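Local coordinates for methyltransferase-like protein of unknown function (Silicibacter pomeroyi DSS-3, PDB 3CVO) that is of unknown function but, as a class I methyltransferase-like protein with a Rossmann fold, may transfer methyl groups from S-adenosylmethionine, at residues 132-137 with 161-166; 166-171 with 180-185. All blocks are in the same frame, centred on the assembly; numbering follows the deposited sequence.

Contact 1 (132-137 with 161-166); sequences FRVGCA and QHQVEE
Val134 and Gln161 bring the two backbones to their nearest approach, 6.1 Å between their CA atoms, where the first turn of helix 133-143, the crossover between parallel strands 125-128 and 148-152 of the Rossmann-type sheet, faces the bend after 148-152 that runs through 3-10 residues 162-163 into helix 165-168. No hydrogen bond crosses, and the joint rests on Val134. With its CG1 anti to the backbone N (chi1 174°), that methyl touches Gln163 CG at 3.9 Å, the two side chains crossing at about a right angle. The other methyl turns to the start of the bend: Val134 CG2 sits 3.7 Å from Gln161 CA and also touches the aliphatic part of the Gln161 side chain. Val164 packs on the same methyl, though the place of its CG2 is less sure. An alanine here would remove both methyls and would probably leave a gap between Gln161 and the Gln163 chain, which would lose its apolar support. One turn further on, Ala137 CB meets Val164 CG1 at 4.3 Å. The polar ends look elsewhere: Arg133 forms a salt bridge with Asp154, while the Gln163 amide is held by Trp160 O and by Gln194 of helix 192-199. Phe152 of strand 148-152 packs against Arg133, Ala137, Gln161 and Val164, and Thr198 of helix 192-199 touches Val134 and Gln163.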
ATOM      1  N   PHE A 132      12.487  -1.964   7.410  1.00 19.10           N
ATOM      2  CA  PHE A 132      11.354  -1.131   7.001  1.00 18.60           C
ATOM      3  C   PHE A 132      10.979  -0.136   8.069  1.00 17.22           C
ATOM      4  O   PHE A 132       9.777   0.025   8.348  1.00 21.21           O
ATOM      5  CB  PHE A 132      10.109  -1.940   6.700  1.00 23.13           C
ATOM      6  CG  PHE A 132      10.331  -3.056   5.732  1.00 22.18           C
ATOM      7  CD1 PHE A 132      10.233  -2.841   4.371  1.00 26.45           C
ATOM      8  CD2 PHE A 132      10.653  -4.313   6.185  1.00 27.49           C
ATOM      9  CE1 PHE A 132      10.468  -3.888   3.448  1.00 25.81           C
ATOM     10  CE2 PHE A 132      10.883  -5.374   5.275  1.00 22.81           C
ATOM     11  CZ  PHE A 132      10.777  -5.137   3.893  1.00 24.83           C
ATOM     12  N   ARG A 133      11.957   0.564   8.627  1.00 18.58           N
ATOM     13  CA  ARG A 133      11.693   1.366   9.858  1.00 19.18           C
ATOM     14  C   ARG A 133      10.586   2.413   9.665  1.00 19.02           C
ATOM     15  O   ARG A 133       9.670   2.559  10.482  1.00 19.73           O
ATOM     16  CB  ARG A 133      12.949   2.024  10.395  1.00 18.71           C
ATOM     17  CG  ARG A 133      13.908   0.996  10.938  1.00 21.89           C
ATOM     18  CD  ARG A 133      14.989   1.547  11.818  1.00 24.88           C
ATOM     19  NE  ARG A 133      15.835   0.444  12.214  1.00 25.09           N
ATOM     20  CZ  ARG A 133      16.825   0.491  13.098  1.00 26.68           C
ATOM     21  NH1 ARG A 133      17.135   1.603  13.762  1.00 30.25           N
ATOM     22  NH2 ARG A 133      17.495  -0.619  13.317  1.00 28.12           N
ATOM     23  N   VAL A 134      10.696   3.189   8.596  1.00 21.35           N
ATOM     24  CA  VAL A 134       9.621   4.163   8.290  1.00 21.94           C
ATOM     25  C   VAL A 134       8.257   3.488   8.129  1.00 21.81           C
ATOM     26  O   VAL A 134       7.252   3.935   8.692  1.00 21.34           O
ATOM     27  CB  VAL A 134       9.969   5.110   7.111  1.00 21.96           C
ATOM     28  CG1 VAL A 134       8.723   5.997   6.763  1.00 20.73           C
ATOM     29  CG2 VAL A 134      11.175   5.949   7.485  1.00 24.19           C
ATOM     30  N   GLY A 135       8.245   2.357   7.453  1.00 21.43           N
ATOM     31  CA  GLY A 135       7.027   1.605   7.205  1.00 19.90           C
ATOM     32  C   GLY A 135       6.374   1.118   8.496  1.00 18.75           C
ATOM     33  O   GLY A 135       5.170   1.148   8.638  1.00 18.76           O
ATOM     34  N   CYS A 136       7.206   0.683   9.433  1.00 17.82           N
ATOM     35  CA  CYS A 136       6.742   0.150  10.715  1.00 17.97           C
ATOM     36  C   CYS A 136       6.164   1.297  11.554  1.00 16.16           C
ATOM     37  O   CYS A 136       5.152   1.153  12.263  1.00 18.94           O
ATOM     38  CB  CYS A 136       7.859  -0.490  11.488  1.00 19.59           C
ATOM     39  SG  CYS A 136       8.550  -1.999  10.741  1.00 22.25           S
ATOM     40  N   ALA A 137       6.799   2.446  11.451  1.00 19.24           N
ATOM     41  CA  ALA A 137       6.339   3.600  12.209  1.00 17.73           C
ATOM     42  C   ALA A 137       4.950   4.049  11.745  1.00 19.71           C
ATOM     43  O   ALA A 137       4.022   4.320  12.553  1.00 22.15           O
ATOM     44  CB  ALA A 137       7.364   4.773  12.147  1.00 22.45           C
ATOM     45  N   GLN A 161      13.743   9.598   6.835  1.00 45.70           N
ATOM     46  CA  GLN A 161      13.070   9.127   8.019  1.00 42.65           C
ATOM     47  C   GLN A 161      12.121  10.227   8.512  1.00 42.47           C
ATOM     48  O   GLN A 161      11.094   9.940   9.123  1.00 41.88           O
ATOM     49  CB  GLN A 161      14.068   8.608   9.084  1.00 40.74           C
ATOM     50  CG  GLN A 161      14.592   7.240   8.607  1.00 42.57           C
ATOM     51  CD  GLN A 161      15.556   6.534   9.541  1.00 51.26           C
ATOM     52  OE1 GLN A 161      16.115   7.137  10.461  1.00 45.79           O
ATOM     53  NE2 GLN A 161      15.782   5.228   9.278  1.00 42.45           N
ATOM     54  N   HIS A 162      12.426  11.483   8.224  1.00 36.84           N
ATOM     55  CA  HIS A 162      11.759  12.520   8.983  1.00 39.00           C
ATOM     56  C   HIS A 162      10.316  12.804   8.494  1.00 38.65           C
ATOM     57  O   HIS A 162       9.606  13.597   9.102  1.00 39.83           O
ATOM     58  CB  HIS A 162      12.649  13.731   9.082  1.00 40.75           C
ATOM     59  CG  HIS A 162      13.830  13.507   9.980  1.00 54.90           C
ATOM     60  ND1 HIS A 162      15.001  12.915   9.545  1.00 63.76           N
ATOM     61  CD2 HIS A 162      14.008  13.765  11.297  1.00 60.56           C
ATOM     62  CE1 HIS A 162      15.851  12.826  10.552  1.00 61.12           C
ATOM     63  NE2 HIS A 162      15.276  13.338  11.624  1.00 66.46           N
ATOM     64  N   GLN A 163       9.920  12.050   7.445  1.00 38.99           N
ATOM     65  CA  GLN A 163       8.526  11.965   6.819  1.00 33.81           C
ATOM     66  C   GLN A 163       7.551  11.206   7.800  1.00 32.27           C
ATOM     67  O   GLN A 163       6.328  11.146   7.684  1.00 28.68           O
ATOM     68  CB  GLN A 163       8.578  11.212   5.463  1.00 35.81           C
ATOM     69  CG  GLN A 163       8.458   9.675   5.547  1.00 35.60           C
ATOM     70  CD  GLN A 163       8.646   8.917   4.202  1.00 36.63           C
ATOM     71  OE1 GLN A 163       7.671   8.584   3.504  1.00 36.01           O
ATOM     72  NE2 GLN A 163       9.897   8.638   3.856  1.00 27.93           N
ATOM     73  N   VAL A 164       8.197  10.636   8.786  1.00 27.03           N
ATOM     74  CA  VAL A 164       7.577  10.027   9.969  1.00 28.35           C
ATOM     75  C   VAL A 164       6.785  11.100  10.754  1.00 23.21           C
ATOM     76  O   VAL A 164       5.718  10.844  11.294  1.00 23.01           O
ATOM     77  CB  VAL A 164       8.753   9.416  10.869  1.00 31.13           C
ATOM     78  CG1 VAL A 164       8.294   8.939  12.194  1.00 30.29           C
ATOM     79  CG2 VAL A 164       9.468   8.285  10.086  1.00 30.10           C
ATOM     80  N   GLU A 165       7.339  12.300  10.840  1.00 24.19           N
ATOM     81  CA  GLU A 165       6.815  13.292  11.785  1.00 24.71           C
ATOM     82  C   GLU A 165       5.442  13.798  11.326  1.00 27.02           C
ATOM     83  O   GLU A 165       4.601  14.236  12.131  1.00 23.84           O
ATOM     84  CB  GLU A 165       7.824  14.426  11.996  1.00 25.52           C
ATOM     85  CG  GLU A 165       9.068  13.902  12.601  1.00 26.73           C
ATOM     86  CD  GLU A 165      10.127  14.953  12.882  1.00 31.66           C
ATOM     87  OE1 GLU A 165       9.807  16.143  12.903  1.00 29.13           O
ATOM     88  OE2 GLU A 165      11.288  14.561  13.093  1.00 28.41           O
ATOM     89  N   GLU A 166       5.196  13.664  10.035  1.00 25.62           N
ATOM     90  CA  GLU A 166       3.902  14.114   9.490  1.00 26.13           C
ATOM     91  C   GLU A 166       2.767  13.414  10.219  1.00 26.58           C
ATOM     92  O   GLU A 166       1.691  13.997  10.494  1.00 25.85           O
ATOM     93  CB  GLU A 166       3.763  13.831   8.002  1.00 26.77           C
ATOM     94  CG  GLU A 166       2.393  14.269   7.511  1.00 29.12           C
ATOM     95  CD  GLU A 166       2.113  14.071   6.036  1.00 43.63           C
ATOM     96  OE1 GLU A 166       2.983  13.529   5.315  1.00 32.97           O
ATOM     97  OE2 GLU A 166       0.981  14.468   5.620  1.00 42.12           O
TER

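Contact 2 (166-171 with 180-185); sequences EFLGAP and FQVEPQ
The Phe180 ring is covered on both faces by the other segment. Pro171 CB lies over one, 3.8 Å from the ring centroid, and Leu168 CD2 over the opposite one at 4.1 Å; both are CH-pi contacts, each displaced toward the rim. At the edge, in the ring plane, sits the carbonyl oxygen of Gly169, 3.2 Å from Phe180 CE2. Phe180 CG lies anti to its own carbonyl carbon (chi1 -63°), a turn that carries the ring in between the leucine and the proline. Phe167, by contrast, has Glu166 CG over the centre of one face and Gln185 OE1 near its edge. Leu168 also meets the next but one residue of the strand, its CG lying 3.9 Å from Val182 CG2. The sheet has the class I methyltransferase strand order 3-2-1-4-5-7-6: helix 165-168 ends, Gly169 leaves it with positive phi (78°), and strand 177-182 is inserted antiparallel between 148-152 and 172-174. Two waters bridge the helix end to the strand and to the loop that follows it. Water 1 lies 2.8 Å from Phe167 O and accepts from Glu183 N, with a weak bond from Gln185 NE2; water 2 lies 2.7 Å from Leu168 O and near Ala170 O, and accepts from Gln181 N. Beyond the two segments, Tyr155 meets Phe180 edge-to-face, and Ala137 and Ala141 of helix 133-143 touch Leu168.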
ATOM      1  N   GLU A 166       5.196  13.664  10.035  1.00 25.62           N
ATOM      2  CA  GLU A 166       3.902  14.114   9.490  1.00 26.13           C
ATOM      3  C   GLU A 166       2.767  13.414  10.219  1.00 26.58           C
ATOM      4  O   GLU A 166       1.691  13.997  10.494  1.00 25.85           O
ATOM      5  CB  GLU A 166       3.763  13.831   8.002  1.00 26.77           C
ATOM      6  CG  GLU A 166       2.393  14.269   7.511  1.00 29.12           C
ATOM      7  CD  GLU A 166       2.113  14.071   6.036  1.00 43.63           C
ATOM      8  OE1 GLU A 166       2.983  13.529   5.315  1.00 32.97           O
ATOM      9  OE2 GLU A 166       0.981  14.468   5.620  1.00 42.12           O
ATOM     10  N   PHE A 167       3.003  12.149  10.541  1.00 23.27           N
ATOM     11  CA  PHE A 167       1.970  11.317  11.176  1.00 22.64           C
ATOM     12  C   PHE A 167       2.191  10.990  12.652  1.00 22.67           C
ATOM     13  O   PHE A 167       1.231  10.727  13.381  1.00 23.40           O
ATOM     14  CB  PHE A 167       1.763  10.050  10.374  1.00 23.40           C
ATOM     15  CG  PHE A 167       1.259  10.317   8.985  1.00 24.20           C
ATOM     16  CD1 PHE A 167      -0.037  10.785   8.785  1.00 19.95           C
ATOM     17  CD2 PHE A 167       2.072  10.128   7.899  1.00 25.93           C
ATOM     18  CE1 PHE A 167      -0.514  11.074   7.519  1.00 25.55           C
ATOM     19  CE2 PHE A 167       1.610  10.368   6.623  1.00 27.69           C
ATOM     20  CZ  PHE A 167       0.302  10.838   6.419  1.00 26.46           C
ATOM     21  N   LEU A 168       3.446  10.988  13.089  1.00 23.53           N
ATOM     22  CA  LEU A 168       3.799  10.603  14.458  1.00 22.53           C
ATOM     23  C   LEU A 168       3.968  11.822  15.359  1.00 25.04           C
ATOM     24  O   LEU A 168       4.000  11.734  16.596  1.00 22.49           O
ATOM     25  CB  LEU A 168       5.075   9.708  14.470  1.00 21.21           C
ATOM     26  CG  LEU A 168       4.720   8.236  14.243  1.00 24.74           C
ATOM     27  CD1 LEU A 168       4.267   7.947  12.792  1.00 24.07           C
ATOM     28  CD2 LEU A 168       5.954   7.357  14.605  1.00 26.25           C
ATOM     29  N   GLY A 169       4.062  12.956  14.689  1.00 25.52           N
ATOM     30  CA  GLY A 169       4.375  14.220  15.309  1.00 24.08           C
ATOM     31  C   GLY A 169       5.851  14.429  15.634  1.00 24.97           C
ATOM     32  O   GLY A 169       6.692  13.686  15.200  1.00 25.73           O
ATOM     33  N   ALA A 170       6.126  15.446  16.438  1.00 23.65           N
ATOM     34  CA  ALA A 170       7.510  15.823  16.809  1.00 23.84           C
ATOM     35  C   ALA A 170       8.063  14.842  17.832  1.00 22.37           C
ATOM     36  O   ALA A 170       7.403  14.545  18.823  1.00 23.12           O
ATOM     37  CB  ALA A 170       7.569  17.268  17.363  1.00 25.90           C
ATOM     38  N   PRO A 171       9.289  14.342  17.628  1.00 22.63           N
ATOM     39  CA  PRO A 171       9.776  13.454  18.674  1.00 23.83           C
ATOM     40  C   PRO A 171      10.493  14.145  19.789  1.00 25.11           C
ATOM     41  O   PRO A 171      10.990  15.255  19.611  1.00 26.71           O
ATOM     42  CB  PRO A 171      10.795  12.599  17.926  1.00 25.06           C
ATOM     43  CG  PRO A 171      11.420  13.594  17.020  1.00 24.66           C
ATOM     44  CD  PRO A 171      10.260  14.437  16.520  1.00 24.11           C
ATOM     45  N   PHE A 180       8.195   9.094  20.394  1.00 21.89           N
ATOM     46  CA  PHE A 180       6.971   9.690  19.869  1.00 22.30           C
ATOM     47  C   PHE A 180       5.747   9.322  20.691  1.00 21.63           C
ATOM     48  O   PHE A 180       5.601   8.199  21.164  1.00 24.14           O
ATOM     49  CB  PHE A 180       6.694   9.197  18.456  1.00 20.94           C
ATOM     50  CG  PHE A 180       7.731   9.568  17.434  1.00 20.03           C
ATOM     51  CD1 PHE A 180       8.807   8.711  17.156  1.00 20.79           C
ATOM     52  CD2 PHE A 180       7.598  10.746  16.713  1.00 23.11           C
ATOM     53  CE1 PHE A 180       9.727   9.051  16.173  1.00 19.19           C
ATOM     54  CE2 PHE A 180       8.490  11.080  15.737  1.00 23.14           C
ATOM     55  CZ  PHE A 180       9.556  10.242  15.459  1.00 21.06           C
ATOM     56  N   GLN A 181       4.876  10.306  20.885  1.00 22.07           N
ATOM     57  CA  GLN A 181       3.574  10.063  21.433  1.00 21.45           C
ATOM     58  C   GLN A 181       2.591   9.999  20.247  1.00 21.28           C
ATOM     59  O   GLN A 181       2.227  11.014  19.688  1.00 23.38           O
ATOM     60  CB  GLN A 181       3.180  11.181  22.398  1.00 24.79           C
ATOM     61  CG  GLN A 181       2.090  10.713  23.343  1.00 33.99           C
ATOM     62  CD  GLN A 181       2.494   9.448  24.112  1.00 39.91           C
ATOM     63  OE1 GLN A 181       3.671   9.279  24.484  1.00 45.33           O
ATOM     64  NE2 GLN A 181       1.526   8.541  24.330  1.00 42.62           N
ATOM     65  N   VAL A 182       2.186   8.794  19.892  1.00 21.29           N
ATOM     66  CA  VAL A 182       1.419   8.538  18.661  1.00 22.31           C
ATOM     67  C   VAL A 182      -0.058   8.385  18.930  1.00 22.89           C
ATOM     68  O   VAL A 182      -0.486   7.644  19.816  1.00 23.19           O
ATOM     69  CB  VAL A 182       1.968   7.277  17.914  1.00 23.59           C
ATOM     70  CG1 VAL A 182       1.335   7.152  16.492  1.00 21.64           C
ATOM     71  CG2 VAL A 182       3.455   7.349  17.801  1.00 19.75           C
ATOM     72  N   GLU A 183      -0.850   9.095  18.143  1.00 22.52           N
ATOM     73  CA  GLU A 183      -2.285   9.055  18.268  1.00 23.04           C
ATOM     74  C   GLU A 183      -2.861   8.454  17.011  1.00 24.08           C
ATOM     75  O   GLU A 183      -2.259   8.561  15.927  1.00 26.78           O
ATOM     76  CB  GLU A 183      -2.832  10.456  18.395  1.00 25.47           C
ATOM     77  CG  GLU A 183      -2.113  11.321  19.384  1.00 36.13           C
ATOM     78  CD  GLU A 183      -2.953  11.640  20.569  1.00 45.91           C
ATOM     79  OE1 GLU A 183      -4.177  11.414  20.488  1.00 57.25           O
ATOM     80  OE2 GLU A 183      -2.404  12.123  21.581  1.00 52.57           O
ATOM     81  N   PRO A 184      -4.038   7.837  17.112  1.00 25.10           N
ATOM     82  CA  PRO A 184      -4.489   7.147  15.877  1.00 26.84           C
ATOM     83  C   PRO A 184      -4.741   8.127  14.730  1.00 26.77           C
ATOM     84  O   PRO A 184      -5.308   9.186  14.966  1.00 25.22           O
ATOM     85  CB  PRO A 184      -5.772   6.459  16.323  1.00 27.42           C
ATOM     86  CG  PRO A 184      -5.542   6.225  17.813  1.00 25.28           C
ATOM     87  CD  PRO A 184      -4.860   7.485  18.283  1.00 24.78           C
ATOM     88  N   GLN A 185      -4.257   7.753  13.533  1.00 26.97           N
ATOM     89  CA  GLN A 185      -4.327   8.578  12.296  1.00 27.10           C
ATOM     90  C   GLN A 185      -5.122   7.874  11.181  1.00 25.36           C
ATOM     91  O   GLN A 185      -4.873   6.699  10.908  1.00 27.45           O
ATOM     92  CB  GLN A 185      -2.916   8.809  11.738  1.00 25.89           C
ATOM     93  CG  GLN A 185      -1.977   9.525  12.676  1.00 25.95           C
ATOM     94  CD  GLN A 185      -2.433  10.929  12.854  1.00 35.44           C
ATOM     95  OE1 GLN A 185      -2.878  11.538  11.884  1.00 37.11           O
ATOM     96  NE2 GLN A 185      -2.366  11.456  14.087  1.00 28.42           N
TER
HETATM   97  O   HOH W   1       0.099  10.829  15.940  1.00 22.90           O
HETATM   98  O   HOH W   2       5.158  12.618  18.890  1.00 29.55           O

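How the contacts relate
From the N terminus, the chain completes strand 125-128 and enters helix 133-143, passes through strand 148-152, then meets that helix again at 161-166; contact 1 thus closes a loop with 23 residues between its segments. Contact 2 follows in series: from the shared Glu166 the chain ends helix 165-168, makes strand 172-174 and returns along 177-182, closing a shorter loop with eight residues between. The loops neither nest nor cross. The lead-in to helix 165-168 packs on helix 133-143, and the end of helix 165-168 and the following loop pack on strand 177-182. With centres 10 Å apart the contacts touch directly, Val164 CG1 lying 3.7 Å from Phe180 CZ.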